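Local coordinates for penicillin-binding protein (Bacillus halodurans, PDB 3TG9) that probably binds penicillin and related beta-lactams and is related to the serine beta-lactamases, at residues H8-T19 against F30-N38. Numbering follows the deposited sequence.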
# COMPACT_ATOMS: atom_id res chain seq x y z
N HIS B 8 -16.39 24.59 10.52
CA HIS B 8 -16.93 23.29 10.90
C HIS B 8 -18.26 23.01 10.22
O HIS B 8 -18.51 21.91 9.71
CB HIS B 8 -17.07 23.20 12.42
CG HIS B 8 -15.79 23.44 13.16
ND1 HIS B 8 -15.02 22.42 13.68
CD2 HIS B 8 -15.15 24.59 13.47
CE1 HIS B 8 -13.96 22.93 14.28
NE2 HIS B 8 -14.01 24.25 14.17
N THR B 9 -19.13 24.02 10.23
CA THR B 9 -20.45 23.91 9.64
C THR B 9 -20.34 23.70 8.15
O THR B 9 -21.09 22.93 7.55
CB THR B 9 -21.27 25.18 9.90
OG1 THR B 9 -21.27 25.48 11.30
CG2 THR B 9 -22.70 24.99 9.41
N ILE B 10 -19.40 24.41 7.54
CA ILE B 10 -19.17 24.30 6.11
C ILE B 10 -18.80 22.86 5.74
O ILE B 10 -19.39 22.26 4.84
CB ILE B 10 -18.07 25.28 5.63
CG1 ILE B 10 -18.59 26.72 5.69
CG2 ILE B 10 -17.62 24.93 4.22
CD1 ILE B 10 -17.49 27.78 5.69
N MET B 11 -17.82 22.32 6.45
CA MET B 11 -17.36 20.95 6.19
C MET B 11 -18.41 19.89 6.51
O MET B 11 -18.54 18.89 5.79
CB MET B 11 -16.04 20.69 6.91
CG MET B 11 -14.90 21.41 6.21
SD MET B 11 -13.31 21.23 7.00
CE MET B 11 -13.00 19.48 6.68
N GLU B 12 -19.17 20.13 7.57
CA GLU B 12 -20.24 19.23 7.97
C GLU B 12 -21.31 19.19 6.91
O GLU B 12 -21.84 18.13 6.58
CB GLU B 12 -20.83 19.69 9.31
CG GLU B 12 -21.38 18.56 10.17
CD GLU B 12 -21.07 18.77 11.64
OE1 GLU B 12 -20.56 19.86 12.00
OE2 GLU B 12 -21.33 17.84 12.45
N ASP B 13 -21.63 20.36 6.36
CA ASP B 13 -22.68 20.47 5.35
C ASP B 13 -22.26 19.83 4.03
O ASP B 13 -23.08 19.25 3.32
CB ASP B 13 -23.05 21.94 5.14
CG ASP B 13 -23.78 22.54 6.34
OD1 ASP B 13 -24.62 21.83 6.94
OD2 ASP B 13 -23.51 23.71 6.68
N TRP B 14 -20.98 19.94 3.71
CA TRP B 14 -20.47 19.34 2.48
C TRP B 14 -19.89 17.95 2.72
O TRP B 14 -19.38 17.32 1.80
CB TRP B 14 -19.43 20.26 1.83
CG TRP B 14 -20.03 21.52 1.31
CD1 TRP B 14 -20.01 22.75 1.89
CD2 TRP B 14 -20.77 21.67 0.09
NE1 TRP B 14 -20.68 23.66 1.10
CE2 TRP B 14 -21.15 23.02 -0.01
CE3 TRP B 14 -21.14 20.78 -0.94
CZ2 TRP B 14 -21.89 23.51 -1.08
CZ3 TRP B 14 -21.87 21.28 -2.00
CH2 TRP B 14 -22.23 22.63 -2.07
N LYS B 15 -20.01 17.48 3.96
CA LYS B 15 -19.51 16.16 4.34
C LYS B 15 -18.06 15.97 3.88
O LYS B 15 -17.76 15.02 3.15
CB LYS B 15 -20.38 15.05 3.74
CG LYS B 15 -21.88 15.28 3.84
CD LYS B 15 -22.33 15.37 5.29
CE LYS B 15 -23.81 15.73 5.37
NZ LYS B 15 -24.26 15.90 6.78
N LEU B 16 -17.18 16.88 4.29
CA LEU B 16 -15.80 16.83 3.84
C LEU B 16 -14.88 16.26 4.90
O LEU B 16 -14.73 16.84 5.98
CB LEU B 16 -15.29 18.22 3.42
CG LEU B 16 -13.88 18.22 2.82
CD1 LEU B 16 -13.88 17.55 1.46
CD2 LEU B 16 -13.33 19.63 2.71
N SER B 17 -14.26 15.13 4.58
CA SER B 17 -13.22 14.57 5.44
C SER B 17 -11.87 15.19 5.08
O SER B 17 -11.33 14.95 4.00
CB SER B 17 -13.15 13.05 5.29
OG SER B 17 -12.05 12.53 6.02
N GLY B 18 -11.36 16.01 5.99
CA GLY B 18 -10.06 16.62 5.81
C GLY B 18 -9.87 17.74 6.82
O GLY B 18 -10.44 17.70 7.91
N THR B 19 -9.08 18.74 6.43
CA THR B 19 -8.84 19.92 7.25
C THR B 19 -8.88 21.19 6.40
O THR B 19 -8.14 21.31 5.41
CB THR B 19 -7.48 19.84 7.95
OG1 THR B 19 -7.49 18.75 8.88
CG2 THR B 19 -7.17 21.15 8.68
N PHE B 30 -8.75 30.43 11.31
CA PHE B 30 -9.75 29.47 11.74
C PHE B 30 -9.33 28.13 11.13
O PHE B 30 -9.12 28.03 9.92
CB PHE B 30 -11.14 29.83 11.23
CG PHE B 30 -11.77 31.02 11.90
CD1 PHE B 30 -12.99 30.91 12.55
CD2 PHE B 30 -11.15 32.27 11.86
CE1 PHE B 30 -13.59 32.00 13.15
CE2 PHE B 30 -11.74 33.37 12.47
CZ PHE B 30 -12.96 33.23 13.12
N ILE B 31 -9.20 27.10 11.96
CA ILE B 31 -8.82 25.78 11.46
C ILE B 31 -9.83 24.74 11.89
O ILE B 31 -10.24 24.70 13.04
CB ILE B 31 -7.44 25.37 11.96
CG1 ILE B 31 -6.44 26.50 11.75
CG2 ILE B 31 -6.98 24.07 11.28
CD1 ILE B 31 -5.00 26.11 11.97
N ALA B 32 -10.24 23.89 10.95
CA ALA B 32 -11.28 22.91 11.25
C ALA B 32 -11.03 21.55 10.59
O ALA B 32 -10.83 21.46 9.37
CB ALA B 32 -12.64 23.45 10.85
N SER B 33 -11.07 20.49 11.39
CA SER B 33 -10.91 19.14 10.87
C SER B 33 -12.20 18.34 10.98
O SER B 33 -12.97 18.53 11.92
CB SER B 33 -9.76 18.44 11.57
OG SER B 33 -8.55 19.15 11.38
N LEU B 34 -12.43 17.45 10.02
CA LEU B 34 -13.57 16.55 10.05
C LEU B 34 -13.21 15.18 9.44
O LEU B 34 -12.21 15.06 8.74
CB LEU B 34 -14.77 17.16 9.32
CG LEU B 34 -16.14 16.49 9.47
CD1 LEU B 34 -16.67 16.64 10.89
CD2 LEU B 34 -17.12 17.09 8.47
N GLY B 35 -14.03 14.17 9.72
CA GLY B 35 -13.82 12.85 9.15
C GLY B 35 -12.60 12.15 9.71
O GLY B 35 -11.96 12.63 10.66
N PHE B 36 -12.26 11.00 9.13
CA PHE B 36 -11.13 10.20 9.59
C PHE B 36 -9.91 10.23 8.66
O PHE B 36 -10.02 9.99 7.45
CB PHE B 36 -11.55 8.75 9.83
CG PHE B 36 -12.44 8.59 11.01
CD1 PHE B 36 -11.93 8.60 12.28
CD2 PHE B 36 -13.81 8.45 10.85
CE1 PHE B 36 -12.75 8.47 13.38
CE2 PHE B 36 -14.64 8.33 11.95
CZ PHE B 36 -14.11 8.33 13.21
N ALA B 37 -8.76 10.52 9.26
CA ALA B 37 -7.47 10.29 8.64
C ALA B 37 -7.28 8.79 8.36
O ALA B 37 -6.81 8.40 7.29
CB ALA B 37 -6.35 10.80 9.53
N ASN B 38 -7.67 7.96 9.32
CA ASN B 38 -7.67 6.51 9.14
C ASN B 38 -9.01 5.96 9.58
O ASN B 38 -9.31 5.92 10.77
CB ASN B 38 -6.53 5.86 9.95
CG ASN B 38 -6.32 4.38 9.61
OD1 ASN B 38 -7.27 3.60 9.53
ND2 ASN B 38 -5.07 4.00 9.40
O HOH W 1 -11.69 25.54 15.02
O HOH W 2 -11.87 9.34 5.92
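The N-terminal helix 7-13 packs on the edge strand 30-34 of the main antiparallel sheet, and the chain then turns back to pair with that strand as 18-24. On the helix side, Ala32 CB sits over the centre of the His8 imidazole, 3.6 Å from the ring centroid. This is a CH-pi contact on one ring face. A water in the ring plane bonds His8 NE2 and donates to Ile31 O. Met11 runs past Leu34 in the opposite direction. Its chain bends at the thioether (chi3 69°), which brings Met11 CE to 3.9 Å from Leu34 CB. With CG anti to the backbone N (chi1 -169°), Leu34 reaches the helix end, where its CD2 lies 3.5 Å from Met11 O. The same carbonyl oxygen accepts the hydrogen bond of Leu16 N in the Schellman motif that closes the helix, with Lys15 at positive phi as its C-prime residue. In the hairpin, Leu34 N donates to Gly18 O at 2.9 Å, nearly straight at 167°. The return bond from Gly18 N to Leu34 O is weak. Ser17 OG is 3.6 Å from Gly35 CA and bonds Asn315. A second water donates to both Ser17 OG and Phe36 O. The helix thus covers Ala32 and Leu34 mainly through apolar and CH-pi contacts, while directional polar bonds join the strands. At the exposed His8 the link to the strand backbone runs through a water.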